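PDB 3VIU: phosphoribosylformylglycinamidine synthase 2 from Thermus thermophilus, which belongs to the AIR synthase-related (PurM-like) family, joining two N-terminal-type and two C-terminal-type domains in one chain that carries bound ADP and magnesium. Local coordinates for residues E67-V71 with D109-M113; G77-K83 with M176-R182; E562-I567 with S659-V665. All blocks are in the same frame, centred on the assembly; numbering follows the deposited sequence.

Interaction 1: E67-V71 with D109-M113. With ADP (adenosine-5'-diphosphate), chain B.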
loop_
_atom_site.group_PDB
_atom_site.type_symbol
_atom_site.label_atom_id
_atom_site.label_comp_id
_atom_site.label_asym_id
_atom_site.label_seq_id
_atom_site.Cartn_x
_atom_site.Cartn_y
_atom_site.Cartn_z
ATOM N N GLU A 67 13.820 0.645 8.992
ATOM C CA GLU A 67 14.319 -0.487 8.233
ATOM C C GLU A 67 13.562 -0.616 6.920
ATOM O O GLU A 67 12.550 0.052 6.712
ATOM C CB GLU A 67 14.181 -1.757 9.061
ATOM C CG GLU A 67 15.080 -1.760 10.274
ATOM C CD GLU A 67 16.522 -1.465 9.898
ATOM O OE1 GLU A 67 16.999 -2.051 8.900
ATOM O OE2 GLU A 67 17.180 -0.656 10.593
ATOM N N ASN A 68 14.048 -1.479 6.037
ATOM C CA ASN A 68 13.424 -1.673 4.732
ATOM C C ASN A 68 11.930 -1.996 4.749
ATOM O O ASN A 68 11.264 -1.893 3.721
ATOM C CB ASN A 68 14.180 -2.750 3.957
ATOM C CG ASN A 68 15.568 -2.301 3.545
ATOM O OD1 ASN A 68 16.394 -3.114 3.135
ATOM N ND2 ASN A 68 15.831 -1.001 3.645
ATOM N N ALA A 69 11.406 -2.396 5.902
ATOM C CA ALA A 69 9.987 -2.700 6.021
ATOM C C ALA A 69 9.575 -2.781 7.482
ATOM O O ALA A 69 10.428 -2.865 8.371
ATOM C CB ALA A 69 9.658 -4.007 5.315
ATOM N N GLY A 70 8.262 -2.739 7.717
ATOM C CA GLY A 70 7.731 -2.834 9.062
ATOM C C GLY A 70 7.417 -4.288 9.366
ATOM O O GLY A 70 7.033 -5.046 8.478
ATOM N N VAL A 71 7.593 -4.690 10.619
ATOM C CA VAL A 71 7.332 -6.064 11.011
ATOM C C VAL A 71 6.505 -6.101 12.278
ATOM O O VAL A 71 6.782 -5.378 13.228
ATOM C CB VAL A 71 8.644 -6.835 11.282
ATOM C CG1 VAL A 71 8.350 -8.338 11.405
ATOM C CG2 VAL A 71 9.651 -6.554 10.177
ATOM N N ASP A 109 12.519 -5.413 -0.663
ATOM C CA ASP A 109 12.477 -4.776 0.651
ATOM C C ASP A 109 11.972 -5.762 1.697
ATOM O O ASP A 109 12.459 -5.793 2.822
ATOM C CB ASP A 109 11.546 -3.560 0.655
ATOM C CG ASP A 109 12.129 -2.372 -0.071
ATOM O OD1 ASP A 109 13.344 -2.121 0.072
ATOM O OD2 ASP A 109 11.366 -1.676 -0.771
ATOM N N ILE A 110 10.979 -6.556 1.320
ATOM C CA ILE A 110 10.399 -7.540 2.218
ATOM C C ILE A 110 11.376 -8.693 2.443
ATOM O O ILE A 110 11.499 -9.202 3.554
ATOM C CB ILE A 110 9.081 -8.078 1.640
ATOM C CG1 ILE A 110 8.092 -6.918 1.448
ATOM C CG2 ILE A 110 8.529 -9.183 2.520
ATOM C CD1 ILE A 110 7.949 -6.016 2.641
HETATM N N MSE A 111 12.072 -9.101 1.385
HETATM C CA MSE A 111 13.052 -10.182 1.477
HETATM C C MSE A 111 14.203 -9.811 2.393
HETATM O O MSE A 111 14.710 -10.655 3.131
HETATM C CB MSE A 111 13.687 -10.482 0.127
HETATM C CG MSE A 111 12.830 -11.102 -0.933
HETATM SE SE MSE A 111 13.958 -11.197 -2.515
HETATM C CE MSE A 111 12.920 -10.090 -3.715
ATOM N N SER A 112 14.643 -8.557 2.314
ATOM C CA SER A 112 15.775 -8.129 3.117
ATOM C C SER A 112 15.523 -8.291 4.609
ATOM O O SER A 112 16.471 -8.394 5.382
ATOM C CB SER A 112 16.177 -6.690 2.775
ATOM O OG SER A 112 15.243 -5.753 3.261
HETATM N N MSE A 113 14.252 -8.333 5.011
HETATM C CA MSE A 113 13.903 -8.526 6.421
HETATM C C MSE A 113 13.973 -10.019 6.761
HETATM O O MSE A 113 13.811 -10.412 7.919
HETATM C CB MSE A 113 12.483 -8.036 6.715
HETATM C CG MSE A 113 12.227 -6.579 6.429
HETATM SE SE MSE A 113 13.508 -5.363 7.226
HETATM C CE MSE A 113 13.121 -5.640 9.103
HETATM P PB ADP B . 13.370 2.054 -0.131
HETATM O O1B ADP B . 14.016 3.124 -0.941
HETATM O O2B ADP B . 11.977 1.633 -0.821
HETATM O O3B ADP B . 14.415 0.733 -0.055
HETATM P PA ADP B . 12.915 4.212 1.476
HETATM O O1A ADP B . 14.253 4.833 1.678
HETATM O O2A ADP B . 12.268 4.797 0.111
HETATM O O3A ADP B . 13.075 2.579 1.394
HETATM O "O5'" ADP B . 11.886 4.567 2.695
HETATM C "C5'" ADP B . 12.592 5.278 3.731
HETATM C "C4'" ADP B . 12.257 4.763 5.161
HETATM O "O4'" ADP B . 11.288 5.640 5.821
HETATM C "C3'" ADP B . 11.629 3.346 5.202
HETATM O "O3'" ADP B . 12.040 2.673 6.399
HETATM C "C2'" ADP B . 10.127 3.627 5.167
HETATM O "O2'" ADP B . 9.361 2.556 5.724
HETATM C "C1'" ADP B . 10.003 4.936 5.952
HETATM N N9 ADP B . 8.899 5.766 5.450
HETATM C C8 ADP B . 8.902 6.517 4.308
HETATM N N7 ADP B . 7.763 7.131 4.163
HETATM C C5 ADP B . 6.953 6.819 5.196
HETATM C C6 ADP B . 5.632 7.169 5.578
HETATM N N6 ADP B . 4.880 8.028 4.797
HETATM N N1 ADP B . 5.126 6.649 6.717
HETATM C C2 ADP B . 5.839 5.813 7.489
HETATM N N3 ADP B . 7.085 5.460 7.165
HETATM C C4 ADP B . 7.672 5.932 6.044
#

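Interaction 2: G77-K83 with M176-R182. With ADP (adenosine-5'-diphosphate), chain B.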
loop_
_atom_site.group_PDB
_atom_site.type_symbol
_atom_site.label_atom_id
_atom_site.label_comp_id
_atom_site.label_asym_id
_atom_site.label_seq_id
_atom_site.Cartn_x
_atom_site.Cartn_y
_atom_site.Cartn_z
ATOM N N GLY A 77 4.934 -17.793 17.199
ATOM C CA GLY A 77 6.294 -17.672 16.711
ATOM C C GLY A 77 6.453 -17.015 15.356
ATOM O O GLY A 77 7.583 -16.795 14.917
ATOM N N TRP A 78 5.348 -16.702 14.684
ATOM C CA TRP A 78 5.440 -16.064 13.375
ATOM C C TRP A 78 5.341 -14.548 13.414
ATOM O O TRP A 78 4.738 -13.969 14.315
ATOM C CB TRP A 78 4.362 -16.579 12.436
ATOM C CG TRP A 78 4.397 -18.030 12.218
ATOM C CD1 TRP A 78 3.718 -18.975 12.919
ATOM C CD2 TRP A 78 5.121 -18.721 11.200
ATOM N NE1 TRP A 78 3.968 -20.219 12.396
ATOM C CE2 TRP A 78 4.828 -20.090 11.338
ATOM C CE3 TRP A 78 5.992 -18.315 10.182
ATOM C CZ2 TRP A 78 5.370 -21.063 10.494
ATOM C CZ3 TRP A 78 6.533 -19.282 9.342
ATOM C CH2 TRP A 78 6.218 -20.640 9.504
ATOM N N ALA A 79 5.941 -13.915 12.413
ATOM C CA ALA A 79 5.928 -12.461 12.279
ATOM C C ALA A 79 5.599 -12.144 10.824
ATOM O O ALA A 79 5.704 -13.012 9.950
ATOM C CB ALA A 79 7.294 -11.883 12.645
ATOM N N VAL A 80 5.190 -10.908 10.565
ATOM C CA VAL A 80 4.860 -10.494 9.213
ATOM C C VAL A 80 5.486 -9.145 8.886
ATOM O O VAL A 80 5.330 -8.173 9.628
ATOM C CB VAL A 80 3.328 -10.411 9.006
ATOM C CG1 VAL A 80 3.004 -9.701 7.704
ATOM C CG2 VAL A 80 2.741 -11.805 8.978
ATOM N N ALA A 81 6.211 -9.105 7.777
ATOM C CA ALA A 81 6.837 -7.877 7.336
ATOM C C ALA A 81 6.000 -7.355 6.183
ATOM O O ALA A 81 5.465 -8.133 5.395
ATOM C CB ALA A 81 8.258 -8.147 6.865
ATOM N N PHE A 82 5.856 -6.041 6.092
ATOM C CA PHE A 82 5.111 -5.467 4.991
ATOM C C PHE A 82 5.448 -4.005 4.805
ATOM O O PHE A 82 6.011 -3.360 5.687
ATOM C CB PHE A 82 3.598 -5.662 5.173
ATOM C CG PHE A 82 3.019 -4.960 6.372
ATOM C CD1 PHE A 82 3.275 -5.415 7.660
ATOM C CD2 PHE A 82 2.181 -3.866 6.209
ATOM C CE1 PHE A 82 2.699 -4.788 8.767
ATOM C CE2 PHE A 82 1.599 -3.235 7.310
ATOM C CZ PHE A 82 1.859 -3.697 8.588
ATOM N N LYS A 83 5.104 -3.492 3.632
ATOM C CA LYS A 83 5.376 -2.110 3.296
ATOM C C LYS A 83 4.761 -1.803 1.939
ATOM O O LYS A 83 4.463 -2.712 1.158
ATOM C CB LYS A 83 6.885 -1.886 3.234
ATOM C CG LYS A 83 7.292 -0.475 2.891
ATOM C CD LYS A 83 8.756 -0.445 2.507
ATOM C CE LYS A 83 9.143 0.886 1.917
ATOM N NZ LYS A 83 10.507 0.799 1.341
HETATM N N MSE A 176 2.099 -2.993 -2.570
HETATM C CA MSE A 176 2.284 -3.385 -1.189
HETATM C C MSE A 176 2.684 -4.855 -1.172
HETATM O O MSE A 176 2.218 -5.635 -1.999
HETATM C CB MSE A 176 0.981 -3.186 -0.423
HETATM C CG MSE A 176 1.051 -3.531 1.045
HETATM SE SE MSE A 176 -0.705 -3.306 1.854
HETATM C CE MSE A 176 -0.385 -4.148 3.568
ATOM N N CYS A 177 3.559 -5.230 -0.243
ATOM C CA CYS A 177 3.976 -6.614 -0.147
ATOM C C CYS A 177 3.944 -7.173 1.279
ATOM O O CYS A 177 4.298 -6.493 2.235
ATOM C CB CYS A 177 5.373 -6.784 -0.741
ATOM S SG CYS A 177 5.920 -8.514 -0.803
ATOM N N LEU A 178 3.504 -8.422 1.402
ATOM C CA LEU A 178 3.437 -9.112 2.685
ATOM C C LEU A 178 4.405 -10.291 2.680
ATOM O O LEU A 178 4.450 -11.062 1.717
ATOM C CB LEU A 178 2.022 -9.646 2.947
ATOM C CG LEU A 178 1.198 -8.942 4.019
ATOM C CD1 LEU A 178 0.784 -7.574 3.524
ATOM C CD2 LEU A 178 -0.017 -9.777 4.357
ATOM N N GLY A 179 5.177 -10.431 3.753
ATOM C CA GLY A 179 6.111 -11.535 3.850
ATOM C C GLY A 179 6.083 -12.120 5.247
ATOM O O GLY A 179 5.865 -11.389 6.221
ATOM N N LEU A 180 6.275 -13.432 5.367
ATOM C CA LEU A 180 6.278 -14.034 6.691
ATOM C C LEU A 180 7.625 -14.634 7.019
ATOM O O LEU A 180 8.410 -14.981 6.133
ATOM C CB LEU A 180 5.165 -15.088 6.851
ATOM C CG LEU A 180 5.238 -16.528 6.339
ATOM C CD1 LEU A 180 6.461 -17.247 6.870
ATOM C CD2 LEU A 180 3.994 -17.265 6.796
ATOM N N LEU A 181 7.889 -14.743 8.310
ATOM C CA LEU A 181 9.139 -15.292 8.789
ATOM C C LEU A 181 8.992 -15.700 10.240
ATOM O O LEU A 181 8.006 -15.368 10.904
ATOM C CB LEU A 181 10.249 -14.247 8.675
ATOM C CG LEU A 181 10.086 -13.004 9.554
ATOM C CD1 LEU A 181 11.395 -12.234 9.579
ATOM C CD2 LEU A 181 8.957 -12.124 9.036
ATOM N N ARG A 182 9.984 -16.434 10.722
ATOM C CA ARG A 182 10.015 -16.867 12.102
ATOM C C ARG A 182 10.663 -15.689 12.804
ATOM O O ARG A 182 11.698 -15.203 12.362
ATOM C CB ARG A 182 10.878 -18.120 12.231
ATOM C CG ARG A 182 10.362 -19.296 11.408
ATOM C CD ARG A 182 9.037 -19.766 11.949
ATOM N NE ARG A 182 9.210 -20.204 13.327
ATOM C CZ ARG A 182 8.219 -20.453 14.176
ATOM N NH1 ARG A 182 6.954 -20.307 13.797
ATOM N NH2 ARG A 182 8.505 -20.848 15.410
HETATM P PB ADP B . 13.370 2.054 -0.131
HETATM O O1B ADP B . 14.016 3.124 -0.941
HETATM O O2B ADP B . 11.977 1.633 -0.821
HETATM O O3B ADP B . 14.415 0.733 -0.055
HETATM P PA ADP B . 12.915 4.212 1.476
HETATM O O1A ADP B . 14.253 4.833 1.678
HETATM O O2A ADP B . 12.268 4.797 0.111
HETATM O O3A ADP B . 13.075 2.579 1.394
HETATM O "O5'" ADP B . 11.886 4.567 2.695
HETATM C "C5'" ADP B . 12.592 5.278 3.731
HETATM C "C4'" ADP B . 12.257 4.763 5.161
HETATM O "O4'" ADP B . 11.288 5.640 5.821
HETATM C "C3'" ADP B . 11.629 3.346 5.202
HETATM O "O3'" ADP B . 12.040 2.673 6.399
HETATM C "C2'" ADP B . 10.127 3.627 5.167
HETATM O "O2'" ADP B . 9.361 2.556 5.724
HETATM C "C1'" ADP B . 10.003 4.936 5.952
HETATM N N9 ADP B . 8.899 5.766 5.450
HETATM C C8 ADP B . 8.902 6.517 4.308
HETATM N N7 ADP B . 7.763 7.131 4.163
HETATM C C5 ADP B . 6.953 6.819 5.196
HETATM C C6 ADP B . 5.632 7.169 5.578
HETATM N N6 ADP B . 4.880 8.028 4.797
HETATM N N1 ADP B . 5.126 6.649 6.717
HETATM C C2 ADP B . 5.839 5.813 7.489
HETATM N N3 ADP B . 7.085 5.460 7.165
HETATM C C4 ADP B . 7.672 5.932 6.044
#

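Interaction 3: E562-I567 with S659-V665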
loop_
_atom_site.group_PDB
_atom_site.type_symbol
_atom_site.label_atom_id
_atom_site.label_comp_id
_atom_site.label_asym_id
_atom_site.label_seq_id
_atom_site.Cartn_x
_atom_site.Cartn_y
_atom_site.Cartn_z
ATOM N N GLU A 562 -30.979 -16.804 6.870
ATOM C CA GLU A 562 -30.178 -16.138 7.886
ATOM C C GLU A 562 -30.735 -14.742 8.120
ATOM O O GLU A 562 -31.205 -14.092 7.187
ATOM C CB GLU A 562 -28.713 -16.057 7.446
ATOM C CG GLU A 562 -27.969 -17.388 7.543
ATOM C CD GLU A 562 -26.473 -17.266 7.291
ATOM O OE1 GLU A 562 -25.742 -18.207 7.669
ATOM O OE2 GLU A 562 -26.025 -16.245 6.717
ATOM N N VAL A 563 -30.711 -14.289 9.369
ATOM C CA VAL A 563 -31.206 -12.956 9.675
ATOM C C VAL A 563 -30.103 -11.974 9.270
ATOM O O VAL A 563 -28.929 -12.182 9.582
ATOM C CB VAL A 563 -31.524 -12.783 11.185
ATOM C CG1 VAL A 563 -32.088 -11.392 11.441
ATOM C CG2 VAL A 563 -32.520 -13.846 11.640
ATOM N N LEU A 564 -30.495 -10.915 8.567
ATOM C CA LEU A 564 -29.564 -9.899 8.088
ATOM C C LEU A 564 -29.686 -8.605 8.890
ATOM O O LEU A 564 -30.727 -7.958 8.879
ATOM C CB LEU A 564 -29.832 -9.631 6.597
ATOM C CG LEU A 564 -29.111 -8.456 5.916
ATOM C CD1 LEU A 564 -27.611 -8.588 6.103
ATOM C CD2 LEU A 564 -29.478 -8.421 4.428
ATOM N N LEU A 565 -28.617 -8.231 9.581
ATOM C CA LEU A 565 -28.619 -7.017 10.396
ATOM C C LEU A 565 -27.647 -5.941 9.891
ATOM O O LEU A 565 -26.784 -6.196 9.047
ATOM C CB LEU A 565 -28.246 -7.338 11.848
ATOM C CG LEU A 565 -29.056 -8.313 12.693
ATOM C CD1 LEU A 565 -28.750 -9.766 12.284
ATOM C CD2 LEU A 565 -28.686 -8.099 14.155
ATOM N N LEU A 566 -27.785 -4.740 10.444
ATOM C CA LEU A 566 -26.926 -3.634 10.082
ATOM C C LEU A 566 -26.498 -2.878 11.332
ATOM O O LEU A 566 -27.340 -2.435 12.115
ATOM C CB LEU A 566 -27.669 -2.713 9.119
ATOM C CG LEU A 566 -27.013 -1.467 8.513
ATOM C CD1 LEU A 566 -27.311 -0.257 9.369
ATOM C CD2 LEU A 566 -25.521 -1.689 8.344
ATOM N N ILE A 567 -25.182 -2.772 11.532
ATOM C CA ILE A 567 -24.611 -2.036 12.661
ATOM C C ILE A 567 -24.507 -0.610 12.127
ATOM O O ILE A 567 -23.886 -0.391 11.089
ATOM C CB ILE A 567 -23.158 -2.474 13.010
ATOM C CG1 ILE A 567 -23.008 -3.995 12.955
ATOM C CG2 ILE A 567 -22.783 -1.947 14.398
ATOM C CD1 ILE A 567 -23.699 -4.719 14.049
ATOM N N SER A 659 -18.254 3.496 9.431
ATOM C CA SER A 659 -18.656 2.779 10.628
ATOM C C SER A 659 -19.954 1.982 10.510
ATOM O O SER A 659 -20.617 1.730 11.515
ATOM C CB SER A 659 -18.759 3.775 11.793
ATOM O OG SER A 659 -17.595 4.593 11.880
ATOM N N ARG A 660 -20.311 1.579 9.295
ATOM C CA ARG A 660 -21.525 0.792 9.078
ATOM C C ARG A 660 -21.186 -0.610 8.560
ATOM O O ARG A 660 -20.457 -0.760 7.578
ATOM C CB ARG A 660 -22.450 1.515 8.099
ATOM C CG ARG A 660 -22.813 2.929 8.551
ATOM C CD ARG A 660 -23.978 3.497 7.752
ATOM N NE ARG A 660 -23.635 3.712 6.349
ATOM C CZ ARG A 660 -24.524 3.962 5.395
ATOM N NH1 ARG A 660 -25.814 4.025 5.690
ATOM N NH2 ARG A 660 -24.122 4.155 4.148
ATOM N N VAL A 661 -21.721 -1.633 9.229
ATOM C CA VAL A 661 -21.459 -3.027 8.867
ATOM C C VAL A 661 -22.694 -3.929 8.817
ATOM O O VAL A 661 -23.547 -3.902 9.709
ATOM C CB VAL A 661 -20.460 -3.682 9.864
ATOM C CG1 VAL A 661 -20.247 -5.149 9.513
ATOM C CG2 VAL A 661 -19.136 -2.938 9.842
ATOM N N LEU A 662 -22.759 -4.744 7.769
ATOM C CA LEU A 662 -23.845 -5.697 7.576
ATOM C C LEU A 662 -23.343 -7.091 7.941
ATOM O O LEU A 662 -22.195 -7.426 7.670
ATOM C CB LEU A 662 -24.286 -5.711 6.112
ATOM C CG LEU A 662 -24.959 -4.470 5.527
ATOM C CD1 LEU A 662 -25.090 -4.603 4.003
ATOM C CD2 LEU A 662 -26.318 -4.310 6.173
ATOM N N PHE A 663 -24.195 -7.903 8.554
ATOM C CA PHE A 663 -23.815 -9.271 8.898
ATOM C C PHE A 663 -25.046 -10.132 9.131
ATOM O O PHE A 663 -26.139 -9.618 9.367
ATOM C CB PHE A 663 -22.896 -9.303 10.123
ATOM C CG PHE A 663 -23.594 -9.063 11.425
ATOM C CD1 PHE A 663 -23.861 -10.118 12.287
ATOM C CD2 PHE A 663 -23.980 -7.785 11.796
ATOM C CE1 PHE A 663 -24.500 -9.905 13.500
ATOM C CE2 PHE A 663 -24.617 -7.562 13.001
ATOM C CZ PHE A 663 -24.878 -8.626 13.856
ATOM N N THR A 664 -24.874 -11.446 9.036
ATOM C CA THR A 664 -25.990 -12.354 9.226
ATOM C C THR A 664 -25.740 -13.319 10.377
ATOM O O THR A 664 -24.596 -13.678 10.672
ATOM C CB THR A 664 -26.256 -13.165 7.958
ATOM O OG1 THR A 664 -25.267 -14.186 7.833
ATOM C CG2 THR A 664 -26.193 -12.270 6.731
ATOM N N VAL A 665 -26.819 -13.734 11.029
ATOM C CA VAL A 665 -26.738 -14.661 12.153
ATOM C C VAL A 665 -27.716 -15.785 11.892
ATOM O O VAL A 665 -28.657 -15.630 11.114
ATOM C CB VAL A 665 -27.151 -13.987 13.492
ATOM C CG1 VAL A 665 -26.244 -12.827 13.793
ATOM C CG2 VAL A 665 -28.588 -13.506 13.413
#

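Interaction 1: E67-V71 with D109-M113
Met-113, present as selenomethionine, folds its side chain against Ala-69 and Val-71 and shows how a flexible residue can fill the joint between a helix and a chain entering a strand. Its CG lies 3.8 Å from Ala-69 CB. Bends at chi2 (-51°) and chi3 (-66°) then turn the chain back, so that CE comes to 3.7 Å from Val-71 CG2 while also touching Glu-67 CB. The side chains of Val-71 and Met-113 run past each other in opposite directions. Ala-69 CB has a second apolar neighbour, Ile-110 CD1, at 3.8 Å, so this methyl touches two longer side chains of the helical segment.

Asn-68 packs alongside by its CB and its backbone. The CB sits 3.3 Å from Ser-112 OG, and the backbone O meets Asp-109 CB at 3.5 Å. The Asp-109 carboxylate lies beside the nucleotide, where OD1 and ADP O3B, 3.1 Å apart, are a close approach of like groups and not a bond; Lys-83 NZ bonds the diphosphate and forms a long, weak ion pair with Asp-109 OD2. The backbone carbonyl of Glu-67 accepts a hydrogen bond from the ribose, ADP O3' to Glu-67 O, at 2.7 Å, while its carboxylate forms a salt bridge to Arg-190. The arrangement thus combines an apolar joint with one wall of the ADP site in a PurM-like N-terminal domain.

Interaction 2: G77-K83 with M176-R182
Residues 78-83 and 176-182 pair as neighbouring antiparallel strands, their directions 156° apart, with Ala-79/Leu-181, Ala-81/Gly-179 and Lys-83/Cys-177 as hydrogen-bonded pairs. Both bonds of the central pair are short: Ala-81 N to Gly-179 O and Gly-179 N to Ala-81 O each measure 2.8 Å. At the last pair one bond is weak, Lys-83 N to Cys-177 O at 3.4 Å, while the return bond from Cys-177 N to Lys-83 O is sound.

The side chains give the two ends different characters. At one end Arg-182 curls over a face of the Trp-78 indole, its first three torsions all near -60°. Arg-182 CD stands 3.7 Å from the centroid of the six-membered ring, a CH-pi contact, and CZ is 4.6 Å from that of the five-membered ring in a cation-pi interaction. The guanidinium is nearly perpendicular to the indole, at 84°, and directs NH1 at the ring; one of its own faces lies against the Gly-77 carbonyl. Midway, Val-80 and Leu-178 also pack on Val-443 of strand 441-448. Nearer the nucleotide end, Phe-82 CD2 touches Met-176 CE at 3.7 Å. Lys-83 is fully extended, and its NZ donates to ADP O2B at 2.7 Å and to ADP O3A. Chemically, the extended lysine carries its charge to the anionic diphosphate, whereas the arginine charge at the far end is probably stabilised partly by an aromatic face.

Interaction 3: E562-I567 with S659-V665
Leu-565 and Phe-663 face each other in a hydrogen-bonded antiparallel pair, and the leucine illustrates how one branched side chain can serve two neighbours. Its CB begins 3.8 Å from Phe-663 CE2. Chi1 (-59°) turns CG anti to the carbonyl carbon and beside the backbone N. From there the two methyls differ in what they meet. CD2 comes to 3.9 Å from Phe-663 CZ. CD1 sits above one face of that ring, offset toward the rim, and reaches Val-665 CG2 at 3.9 Å, the Leu-565 and Val-665 side chains crossing at about a right angle. Val-665 CG2 also meets Val-563 CB, extending the apolar row on this face.

Behind these contacts the backbones are joined by hydrogen bonds. Leu-565 N donates to Phe-663 O at 2.8 Å with an angle of 172°, and Ile-567 N to Val-661 O at 2.7 Å is straighter still. The reverse face carries Leu-566 and Leu-662, where CD2 meets CD2 at 3.5 Å.

Helices 596-611 and 670-679 lie on the face of Leu-565: Phe-663 packs on Leu-609, and Leu-565 on Leu-670. Within the sheet of this C-terminal-type domain, strand 684-690 flanks 563-567 and strand 618-620 flanks 661-665, while Leu-687 of the former touches both Leu-566 and Leu-662.

How the interactions relate
From the N terminus, interaction 1 opens at 67-71, and interaction 2 opens at 77-83 before the first has closed. Helix 95-112 then returns the chain to close interaction 1 at 109-113; interaction 2 closes only at 176-182, so the two loops cross. Both reach one sheet, interaction 1 through strand 70-75 and interaction 2 through 78-86 and 172-182, while interaction 1 ties helix 95-112 to it. Phe-82 N and Gly-70 O probably join them by a hydrogen bond, and both reach ADP. Interaction 3 follows in series, closing its own loop of about 90 residues in the second C-terminal-type domain, its centre 38 Å from that of interaction 1 and 32 Å from that of interaction 2.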